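Side-chain contacts in VlsE1 (Borreliella burgdorferi, PDB 1L8W), which is a surface lipoprotein of the Lyme disease spirochaete, a variable antigen whose variation probably helps the bacterium evade the host immune response: residues Ser115-Lys120 and Gly321-Ser326; Ala131-Ala136 and Lys153-Gly158; Lys157-Gly162 and Arg279-Asp284; Gln222-Ile227 and Leu313-Gly318. One frame throughout, in Å; residues are numbered along the deposited sequence.

Interaction 1: Ser115-Lys120 and Gly321-Ser326; sequences SELLDK and GDAVSS
The peptide group that follows Ala323 is the flat element of this contact, and Leu117 CD1 lies over one of its faces, 3.8 Å from Ala323 O and 4.1 Å from Ala323 C. The contact joins two helices of an elongated helical bundle, 106-131 and 294-333. Their local axes run antiparallel at 163° and come no closer than 10.5 Å, a wide spacing that longer side chains must bridge. Leu117 does so from a position with CG anti to the backbone N (chi1 -169°), which extends its methyl toward the facing helix. Ala323 CB is a more distant neighbour of the same methyl, at 4.5 Å from Leu117 CD1. A second apolar touch lies beside the first: Leu118 CD2 meets Val324 CG2 at 4.1 Å, the two side chains crossing at about a right angle. No hydrogen bond links the two segments, and just 128 Å² is buried, both sides summed. Leu118 is covered further by Thr76, Lys77 and Leu80 of helix 59-80, while Ala323 also touches Ala170. Within 321-326, Asp322 O accepts two hydrogen bonds, one from Ser326 N and a 2.6 Å bond from Ser325 OG that arrives 26° out of the carbonyl plane.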
loop_
_atom_site.group_PDB
_atom_site.type_symbol
_atom_site.label_atom_id
_atom_site.label_comp_id
_atom_site.label_asym_id
_atom_site.label_seq_id
_atom_site.Cartn_x
_atom_site.Cartn_y
_atom_site.Cartn_z
ATOM N N SER A 115 12.411 12.881 19.913
ATOM C CA SER A 115 12.139 14.005 19.028
ATOM C C SER A 115 12.673 13.707 17.629
ATOM O O SER A 115 12.012 13.982 16.631
ATOM C CB SER A 115 12.797 15.277 19.576
ATOM O OG SER A 115 12.599 16.382 18.704
ATOM N N GLU A 116 13.872 13.136 17.568
ATOM C CA GLU A 116 14.500 12.807 16.295
ATOM C C GLU A 116 13.663 11.741 15.599
ATOM O O GLU A 116 13.500 11.756 14.376
ATOM C CB GLU A 116 15.916 12.278 16.530
ATOM C CG GLU A 116 16.934 12.671 15.466
ATOM C CD GLU A 116 17.916 13.731 15.960
ATOM O OE1 GLU A 116 18.528 13.518 17.029
ATOM O OE2 GLU A 116 18.084 14.768 15.278
ATOM N N LEU A 117 13.144 10.815 16.401
ATOM C CA LEU A 117 12.309 9.730 15.910
ATOM C C LEU A 117 11.087 10.377 15.260
ATOM O O LEU A 117 10.774 10.105 14.099
ATOM C CB LEU A 117 11.895 8.827 17.085
ATOM C CG LEU A 117 11.220 7.459 16.900
ATOM C CD1 LEU A 117 9.845 7.491 17.529
ATOM C CD2 LEU A 117 11.148 7.066 15.429
ATOM N N LEU A 118 10.414 11.250 16.007
ATOM C CA LEU A 118 9.239 11.944 15.489
ATOM C C LEU A 118 9.557 12.665 14.178
ATOM O O LEU A 118 8.758 12.637 13.243
ATOM C CB LEU A 118 8.712 12.940 16.525
ATOM C CG LEU A 118 8.065 12.300 17.758
ATOM C CD1 LEU A 118 7.897 13.334 18.862
ATOM C CD2 LEU A 118 6.723 11.694 17.373
ATOM N N ASP A 119 10.724 13.304 14.112
ATOM C CA ASP A 119 11.151 14.014 12.901
ATOM C C ASP A 119 11.254 13.090 11.698
ATOM O O ASP A 119 10.812 13.431 10.604
ATOM C CB ASP A 119 12.514 14.683 13.105
ATOM C CG ASP A 119 12.409 16.029 13.778
ATOM O OD1 ASP A 119 11.305 16.620 13.745
ATOM O OD2 ASP A 119 13.430 16.502 14.324
ATOM N N LYS A 120 11.858 11.926 11.910
ATOM C CA LYS A 120 12.036 10.942 10.852
ATOM C C LYS A 120 10.702 10.441 10.307
ATOM O O LYS A 120 10.546 10.237 9.102
ATOM C CB LYS A 120 12.856 9.760 11.377
ATOM C CG LYS A 120 14.261 10.148 11.833
ATOM C CD LYS A 120 15.079 8.949 12.289
ATOM C CE LYS A 120 16.483 9.385 12.678
ATOM N NZ LYS A 120 17.278 8.267 13.243
ATOM N N GLY A 321 2.109 3.906 15.862
ATOM C CA GLY A 321 1.567 4.009 17.207
ATOM C C GLY A 321 2.468 3.396 18.268
ATOM O O GLY A 321 2.604 3.937 19.368
ATOM N N ASP A 322 3.084 2.262 17.944
ATOM C CA ASP A 322 3.975 1.604 18.886
ATOM C C ASP A 322 5.325 2.302 18.968
ATOM O O ASP A 322 5.875 2.464 20.052
ATOM C CB ASP A 322 4.184 0.138 18.504
ATOM C CG ASP A 322 2.922 -0.690 18.660
ATOM O OD1 ASP A 322 2.163 -0.469 19.630
ATOM O OD2 ASP A 322 2.697 -1.577 17.813
ATOM N N ALA A 323 5.864 2.711 17.825
ATOM C CA ALA A 323 7.155 3.398 17.805
ATOM C C ALA A 323 7.129 4.604 18.746
ATOM O O ALA A 323 8.061 4.827 19.522
ATOM C CB ALA A 323 7.489 3.848 16.388
ATOM N N VAL A 324 6.047 5.370 18.671
ATOM C CA VAL A 324 5.872 6.561 19.494
ATOM C C VAL A 324 5.674 6.217 20.963
ATOM O O VAL A 324 6.310 6.808 21.836
ATOM C CB VAL A 324 4.658 7.400 18.995
ATOM C CG1 VAL A 324 4.353 8.528 19.965
ATOM C CG2 VAL A 324 4.958 7.969 17.622
ATOM N N SER A 325 4.793 5.259 21.235
ATOM C CA SER A 325 4.513 4.851 22.610
ATOM C C SER A 325 5.778 4.422 23.355
ATOM O O SER A 325 6.051 4.905 24.454
ATOM C CB SER A 325 3.499 3.708 22.622
ATOM O OG SER A 325 4.004 2.587 21.918
ATOM N N SER A 326 6.547 3.518 22.754
ATOM C CA SER A 326 7.776 3.037 23.373
ATOM C C SER A 326 8.774 4.179 23.531
ATOM O O SER A 326 9.636 4.143 24.407
ATOM C CB SER A 326 8.399 1.907 22.537
ATOM O OG SER A 326 8.901 2.379 21.300
#

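Interaction 2: Ala131-Ala136 and Lys153-Gly158; sequences ASSGTA and KASVKG
With chi1 at 178°, Ser155 swings its OG anti to its own backbone N and on to the carbonyl oxygen of Ala131; Ser133, with chi1 at 50°, turns its OG toward the same serine. The first torsion yields a hydrogen bond from Ser155 OG to Ala131 O of 2.7 Å, nearly linear at the acceptor (174° at the carbonyl oxygen). The second gives mere proximity, Ser133 OG standing 4.0 Å from Ser155 OG. Ala131 O also receives a weak bond from Ser133 N at 3.0 Å, so two donors of different strength converge on this carbonyl. Apolar contact is tight one turn further along the helix: Ala131 CB presses on the bare backbone of Gly158, 3.4 Å from Gly158 C and 3.7 Å from Gly158 CA. Because Gly158 carries no side chain, the methyl can settle directly on the main chain. Ser155 OG is engaged a second time by Lys283 N, which lets one buried hydroxyl join three parts of the chain. Ala131 further packs on Ile159. The weak 131-133 bond closes an inverse gamma turn centred on Ser132, here docked on the first turns of helix 153-170 as the chain comes away from helix 106-131.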
loop_
_atom_site.group_PDB
_atom_site.type_symbol
_atom_site.label_atom_id
_atom_site.label_comp_id
_atom_site.label_asym_id
_atom_site.label_seq_id
_atom_site.Cartn_x
_atom_site.Cartn_y
_atom_site.Cartn_z
ATOM N N ALA A 131 3.397 11.654 -2.529
ATOM C CA ALA A 131 3.274 10.642 -3.572
ATOM C C ALA A 131 1.835 10.177 -3.778
ATOM O O ALA A 131 1.525 9.523 -4.780
ATOM C CB ALA A 131 4.169 9.439 -3.236
ATOM N N SER A 132 0.962 10.509 -2.827
ATOM C CA SER A 132 -0.441 10.119 -2.900
ATOM C C SER A 132 -1.260 11.168 -3.675
ATOM O O SER A 132 -2.196 11.781 -3.154
ATOM C CB SER A 132 -0.981 9.944 -1.484
ATOM O OG SER A 132 -0.167 9.047 -0.751
ATOM N N SER A 133 -0.907 11.329 -4.942
ATOM C CA SER A 133 -1.527 12.307 -5.826
ATOM C C SER A 133 -2.731 11.849 -6.626
ATOM O O SER A 133 -3.176 12.565 -7.515
ATOM C CB SER A 133 -0.476 12.820 -6.803
ATOM O OG SER A 133 0.188 11.725 -7.406
ATOM N N GLY A 134 -3.267 10.673 -6.327
ATOM C CA GLY A 134 -4.406 10.202 -7.094
ATOM C C GLY A 134 -5.714 10.849 -6.696
ATOM O O GLY A 134 -5.819 11.448 -5.621
ATOM N N THR A 135 -6.717 10.736 -7.564
ATOM C CA THR A 135 -8.026 11.303 -7.262
ATOM C C THR A 135 -9.142 10.283 -7.510
ATOM O O THR A 135 -10.223 10.388 -6.940
ATOM C CB THR A 135 -8.303 12.602 -8.086
ATOM O OG1 THR A 135 -8.247 12.312 -9.488
ATOM C CG2 THR A 135 -7.272 13.680 -7.758
ATOM N N ALA A 136 -8.864 9.284 -8.342
ATOM C CA ALA A 136 -9.855 8.257 -8.652
ATOM C C ALA A 136 -10.082 7.299 -7.488
ATOM O O ALA A 136 -9.412 7.361 -6.460
ATOM C CB ALA A 136 -9.439 7.473 -9.913
ATOM N N LYS A 153 4.289 6.006 -12.385
ATOM C CA LYS A 153 5.450 5.454 -11.703
ATOM C C LYS A 153 5.991 6.300 -10.557
ATOM O O LYS A 153 6.485 5.755 -9.569
ATOM C CB LYS A 153 6.561 5.151 -12.715
ATOM C CG LYS A 153 6.659 6.139 -13.854
ATOM C CD LYS A 153 7.884 5.877 -14.715
ATOM C CE LYS A 153 9.159 6.032 -13.898
ATOM N NZ LYS A 153 10.398 5.819 -14.706
ATOM N N ALA A 154 5.903 7.622 -10.675
ATOM C CA ALA A 154 6.392 8.502 -9.618
ATOM C C ALA A 154 5.520 8.376 -8.366
ATOM O O ALA A 154 6.006 8.523 -7.246
ATOM C CB ALA A 154 6.414 9.952 -10.100
ATOM N N SER A 155 4.230 8.120 -8.561
ATOM C CA SER A 155 3.309 7.950 -7.436
ATOM C C SER A 155 3.555 6.580 -6.796
ATOM O O SER A 155 3.621 6.460 -5.571
ATOM C CB SER A 155 1.856 8.036 -7.919
ATOM O OG SER A 155 0.944 7.830 -6.858
ATOM N N VAL A 156 3.693 5.554 -7.635
ATOM C CA VAL A 156 3.935 4.190 -7.163
ATOM C C VAL A 156 5.213 4.100 -6.342
ATOM O O VAL A 156 5.185 3.739 -5.168
ATOM C CB VAL A 156 4.067 3.181 -8.342
ATOM C CG1 VAL A 156 4.304 1.791 -7.802
ATOM C CG2 VAL A 156 2.818 3.192 -9.203
ATOM N N LYS A 157 6.337 4.441 -6.966
ATOM C CA LYS A 157 7.634 4.373 -6.298
ATOM C C LYS A 157 7.739 5.286 -5.101
ATOM O O LYS A 157 8.383 4.937 -4.106
ATOM C CB LYS A 157 8.768 4.692 -7.275
ATOM C CG LYS A 157 8.996 3.628 -8.324
ATOM C CD LYS A 157 10.355 3.804 -8.975
ATOM C CE LYS A 157 10.464 5.142 -9.678
ATOM N NZ LYS A 157 9.386 5.283 -10.698
ATOM N N GLY A 158 7.117 6.462 -5.199
ATOM C CA GLY A 158 7.157 7.400 -4.093
ATOM C C GLY A 158 6.358 6.898 -2.909
ATOM O O GLY A 158 6.763 7.041 -1.757
#

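Interaction 3: Lys157-Gly162 and Arg279-Asp284; sequences KGIAKG and RGMAKD
Ile159 CD1 forms the close part of this contact, wedged where helix 269-281 gives way to loop: it lies 3.8 Å from Met281 O and 3.9 Å from Ala282 CA. Its reach comes from a fully extended outer torsion (chi2 180°), which carries the methyl away from helix 153-170. The same atom meets Met281 CB at 4.1 Å and Ala282 CB at 4.2 Å, so a single methyl touches both residues through main chain and side chain alike. Across these two segments the other branch makes a looser touch: Ile159 CG2 lies 4.2 Å from the selenium of Met281, a selenomethionine here, and the two side chains run obliquely past each other. No hydrogen bond crosses between the segments. All three touching residues are buried, whereas Lys161 of the same helix is exposed and Lys283 partly so, its side chain leading away from the contact. Met281 packs also on Val309 and Leu313, while Ala282 touches Ser155 and Val156. Lys59 NZ bonds to the carbonyls of Gly280 and Ala282, fixing the chain where it departs from helical backbone angles at Ala282. This is apolar core packing of a helical bundle, one helix side facing another helix's C-terminal end.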
loop_
_atom_site.group_PDB
_atom_site.type_symbol
_atom_site.label_atom_id
_atom_site.label_comp_id
_atom_site.label_asym_id
_atom_site.label_seq_id
_atom_site.Cartn_x
_atom_site.Cartn_y
_atom_site.Cartn_z
ATOM N N LYS A 157 6.337 4.441 -6.966
ATOM C CA LYS A 157 7.634 4.373 -6.298
ATOM C C LYS A 157 7.739 5.286 -5.101
ATOM O O LYS A 157 8.383 4.937 -4.106
ATOM C CB LYS A 157 8.768 4.692 -7.275
ATOM C CG LYS A 157 8.996 3.628 -8.324
ATOM C CD LYS A 157 10.355 3.804 -8.975
ATOM C CE LYS A 157 10.464 5.142 -9.678
ATOM N NZ LYS A 157 9.386 5.283 -10.698
ATOM N N GLY A 158 7.117 6.462 -5.199
ATOM C CA GLY A 158 7.157 7.400 -4.093
ATOM C C GLY A 158 6.358 6.898 -2.909
ATOM O O GLY A 158 6.763 7.041 -1.757
ATOM N N ILE A 159 5.204 6.305 -3.182
ATOM C CA ILE A 159 4.388 5.797 -2.094
ATOM C C ILE A 159 5.151 4.672 -1.402
ATOM O O ILE A 159 5.171 4.592 -0.173
ATOM C CB ILE A 159 3.015 5.317 -2.617
ATOM C CG1 ILE A 159 2.190 6.533 -3.057
ATOM C CG2 ILE A 159 2.255 4.548 -1.534
ATOM C CD1 ILE A 159 0.823 6.180 -3.596
ATOM N N ALA A 160 5.799 3.823 -2.197
ATOM C CA ALA A 160 6.577 2.707 -1.656
ATOM C C ALA A 160 7.764 3.207 -0.822
ATOM O O ALA A 160 7.988 2.754 0.308
ATOM C CB ALA A 160 7.075 1.820 -2.796
ATOM N N LYS A 161 8.514 4.154 -1.376
ATOM C CA LYS A 161 9.669 4.692 -0.683
ATOM C C LYS A 161 9.239 5.356 0.609
ATOM O O LYS A 161 9.923 5.251 1.629
ATOM C CB LYS A 161 10.409 5.693 -1.572
ATOM C CG LYS A 161 11.600 6.343 -0.896
ATOM C CD LYS A 161 12.336 7.256 -1.855
ATOM C CE LYS A 161 13.533 7.914 -1.185
ATOM N NZ LYS A 161 14.274 8.787 -2.134
ATOM N N GLY A 162 8.101 6.043 0.568
ATOM C CA GLY A 162 7.612 6.699 1.765
ATOM C C GLY A 162 7.362 5.643 2.822
ATOM O O GLY A 162 7.777 5.782 3.970
ATOM N N ARG A 279 -1.184 -0.262 -6.415
ATOM C CA ARG A 279 -1.910 0.183 -7.593
ATOM C C ARG A 279 -3.144 0.977 -7.185
ATOM O O ARG A 279 -3.425 2.034 -7.748
ATOM C CB ARG A 279 -2.314 -1.023 -8.432
ATOM C CG ARG A 279 -3.125 -0.696 -9.658
ATOM C CD ARG A 279 -2.286 -0.887 -10.886
ATOM N NE ARG A 279 -3.085 -1.275 -12.027
ATOM C CZ ARG A 279 -2.604 -1.422 -13.255
ATOM N NH1 ARG A 279 -1.318 -1.199 -13.502
ATOM N NH2 ARG A 279 -3.405 -1.820 -14.229
ATOM N N GLY A 280 -3.868 0.456 -6.195
ATOM C CA GLY A 280 -5.056 1.128 -5.705
ATOM C C GLY A 280 -4.791 2.486 -5.068
ATOM O O GLY A 280 -5.636 3.377 -5.142
HETATM N N MSE A 281 -3.628 2.659 -4.444
HETATM C CA MSE A 281 -3.294 3.928 -3.804
HETATM C C MSE A 281 -2.699 4.950 -4.772
HETATM O O MSE A 281 -2.861 6.157 -4.581
HETATM C CB MSE A 281 -2.272 3.730 -2.675
HETATM C CG MSE A 281 -2.694 2.862 -1.516
HETATM SE SE MSE A 281 -1.268 2.764 -0.166
HETATM C CE MSE A 281 -1.944 4.014 1.092
ATOM N N ALA A 282 -1.999 4.471 -5.796
ATOM C CA ALA A 282 -1.343 5.373 -6.728
ATOM C C ALA A 282 -2.201 6.020 -7.812
ATOM O O ALA A 282 -3.219 5.483 -8.239
ATOM C CB ALA A 282 -0.154 4.668 -7.367
ATOM N N LYS A 283 -1.757 7.193 -8.242
ATOM C CA LYS A 283 -2.397 7.955 -9.302
ATOM C C LYS A 283 -2.367 7.146 -10.603
ATOM O O LYS A 283 -1.357 6.520 -10.921
ATOM C CB LYS A 283 -1.639 9.269 -9.499
ATOM C CG LYS A 283 -1.826 9.918 -10.862
ATOM C CD LYS A 283 -0.781 10.997 -11.090
ATOM C CE LYS A 283 -1.388 12.386 -11.040
ATOM N NZ LYS A 283 -2.281 12.639 -12.199
ATOM N N ASP A 284 -3.476 7.183 -11.342
ATOM C CA ASP A 284 -3.642 6.472 -12.609
ATOM C C ASP A 284 -3.654 4.951 -12.480
ATOM O O ASP A 284 -3.670 4.241 -13.489
ATOM C CB ASP A 284 -2.561 6.871 -13.621
ATOM C CG ASP A 284 -2.675 8.325 -14.063
ATOM O OD1 ASP A 284 -3.813 8.842 -14.152
ATOM O OD2 ASP A 284 -1.619 8.939 -14.337
#

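Interaction 4: Gln222-Ile227 and Leu313-Gly318; sequences QILSAI and LGAITG
Leu224 reaches out from helix 220-230 as a fork, and its two methyls address consecutive residues of helix 294-333. CD1 of Leu224 meets the methyl of Ala315, CB, at 3.9 Å, and Leu224 CD2 meets Ile316 CG1 at 4.1 Å. Leu224 and Ile316 cross at about a right angle, and the methylene CG1 of Ile316, not the end of its chain, is what lies against the leucine: Leu224 CG is 4.2 Å from Ile316 CG1. A chi1 of -134°, well away from a staggered value, sets the fork in this position. Ile316 is conventional by comparison, CG1 lying beside its backbone N and anti to the carbonyl carbon (chi1 -71°). Ala315 points its methyl toward the opposing helix, and there the backbones draw together, with Leu224 CA and Ala315 CA 7.2 Å apart. The three residues are buried in the interior of a helical bundle, where the long C-terminal helix 294-333 is flanked by several shorter ones. Between 222-227 and 313-318 themselves the contact is purely apolar, without a hydrogen bond, and buries 115 Å² summed over both sides. Helix 153-170 contributes Ile163 and Val167 against Leu224, and Tyr65 of helix 59-80 packs on Ile316. The Tyr65 hydroxyl is also hydrogen-bonded to Thr317 OG1.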
loop_
_atom_site.group_PDB
_atom_site.type_symbol
_atom_site.label_atom_id
_atom_site.label_comp_id
_atom_site.label_asym_id
_atom_site.label_seq_id
_atom_site.Cartn_x
_atom_site.Cartn_y
_atom_site.Cartn_z
ATOM N N GLN A 222 2.258 -8.274 6.633
ATOM C CA GLN A 222 2.870 -8.979 5.508
ATOM C C GLN A 222 2.853 -8.161 4.225
ATOM O O GLN A 222 3.835 -8.140 3.489
ATOM C CB GLN A 222 2.169 -10.323 5.280
ATOM C CG GLN A 222 2.461 -11.360 6.346
ATOM C CD GLN A 222 1.714 -12.659 6.100
ATOM O OE1 GLN A 222 0.523 -12.767 6.381
ATOM N NE2 GLN A 222 2.413 -13.647 5.551
ATOM N N ILE A 223 1.734 -7.499 3.949
ATOM C CA ILE A 223 1.629 -6.665 2.755
ATOM C C ILE A 223 2.574 -5.465 2.899
ATOM O O ILE A 223 3.194 -5.030 1.931
ATOM C CB ILE A 223 0.185 -6.161 2.548
ATOM C CG1 ILE A 223 -0.767 -7.354 2.409
ATOM C CG2 ILE A 223 0.110 -5.325 1.293
ATOM C CD1 ILE A 223 -2.245 -6.994 2.507
ATOM N N LEU A 224 2.686 -4.951 4.120
ATOM C CA LEU A 224 3.557 -3.821 4.413
ATOM C C LEU A 224 5.003 -4.218 4.132
ATOM O O LEU A 224 5.736 -3.497 3.456
ATOM C CB LEU A 224 3.426 -3.418 5.886
ATOM C CG LEU A 224 3.268 -1.935 6.252
ATOM C CD1 LEU A 224 3.641 -1.744 7.715
ATOM C CD2 LEU A 224 4.150 -1.065 5.379
ATOM N N SER A 225 5.406 -5.375 4.653
ATOM C CA SER A 225 6.761 -5.880 4.468
ATOM C C SER A 225 7.077 -6.073 2.984
ATOM O O SER A 225 8.157 -5.709 2.513
ATOM C CB SER A 225 6.933 -7.204 5.225
ATOM O OG SER A 225 8.287 -7.627 5.223
ATOM N N ALA A 226 6.134 -6.647 2.244
ATOM C CA ALA A 226 6.338 -6.866 0.813
ATOM C C ALA A 226 6.592 -5.542 0.081
ATOM O O ALA A 226 7.351 -5.499 -0.886
ATOM C CB ALA A 226 5.121 -7.581 0.205
ATOM N N ILE A 227 5.958 -4.462 0.536
ATOM C CA ILE A 227 6.158 -3.164 -0.107
ATOM C C ILE A 227 7.516 -2.591 0.291
ATOM O O ILE A 227 8.222 -2.005 -0.525
ATOM C CB ILE A 227 5.036 -2.161 0.265
ATOM C CG1 ILE A 227 3.695 -2.635 -0.324
ATOM C CG2 ILE A 227 5.389 -0.770 -0.269
ATOM C CD1 ILE A 227 2.467 -1.833 0.146
ATOM N N LEU A 313 -2.507 0.522 5.481
ATOM C CA LEU A 313 -2.555 1.757 6.271
ATOM C C LEU A 313 -2.812 1.490 7.750
ATOM O O LEU A 313 -2.321 2.207 8.615
ATOM C CB LEU A 313 -3.643 2.690 5.738
ATOM C CG LEU A 313 -3.483 3.209 4.314
ATOM C CD1 LEU A 313 -4.582 4.222 4.022
ATOM C CD2 LEU A 313 -2.124 3.855 4.170
ATOM N N GLY A 314 -3.608 0.470 8.036
ATOM C CA GLY A 314 -3.875 0.122 9.417
ATOM C C GLY A 314 -2.597 -0.380 10.068
ATOM O O GLY A 314 -2.325 -0.074 11.225
ATOM N N ALA A 315 -1.796 -1.137 9.324
ATOM C CA ALA A 315 -0.547 -1.651 9.874
ATOM C C ALA A 315 0.447 -0.498 10.107
ATOM O O ALA A 315 1.209 -0.503 11.078
ATOM C CB ALA A 315 0.053 -2.712 8.930
ATOM N N ILE A 316 0.431 0.490 9.215
ATOM C CA ILE A 316 1.314 1.640 9.349
ATOM C C ILE A 316 0.906 2.364 10.626
ATOM O O ILE A 316 1.754 2.787 11.415
ATOM C CB ILE A 316 1.195 2.592 8.128
ATOM C CG1 ILE A 316 1.835 1.940 6.895
ATOM C CG2 ILE A 316 1.868 3.921 8.427
ATOM C CD1 ILE A 316 1.725 2.773 5.630
ATOM N N THR A 317 -0.399 2.472 10.837
ATOM C CA THR A 317 -0.934 3.112 12.030
ATOM C C THR A 317 -0.476 2.364 13.287
ATOM O O THR A 317 -0.065 2.980 14.273
ATOM C CB THR A 317 -2.472 3.145 11.974
ATOM O OG1 THR A 317 -2.886 3.996 10.902
ATOM C CG2 THR A 317 -3.062 3.664 13.280
ATOM N N GLY A 318 -0.537 1.036 13.248
ATOM C CA GLY A 318 -0.117 0.252 14.396
ATOM C C GLY A 318 1.375 0.384 14.649
ATOM O O GLY A 318 1.811 0.542 15.788
#

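In the fold
Interactions 2 and 3 are practically one patch of packing, with centres 4 Å apart and Lys157 and Gly158 in common; Ser155 OG to Lys283 N, 3.1 Å, and Ala131 CB to Ile159 N, 3.3 Å, tie them together. Interaction 4 lies about 14 Å from interaction 3, centre to centre, yet touches it: Ala160 CA comes within 3.9 Å of Ile227 CG2. Interaction 1 stands apart, its centre about 17 Å from that of interaction 4, to which helix 294-333 connects it. In sequence it closes a loop that encloses the other three, so the C-terminal helix returns alongside a helix from the first half of the chain.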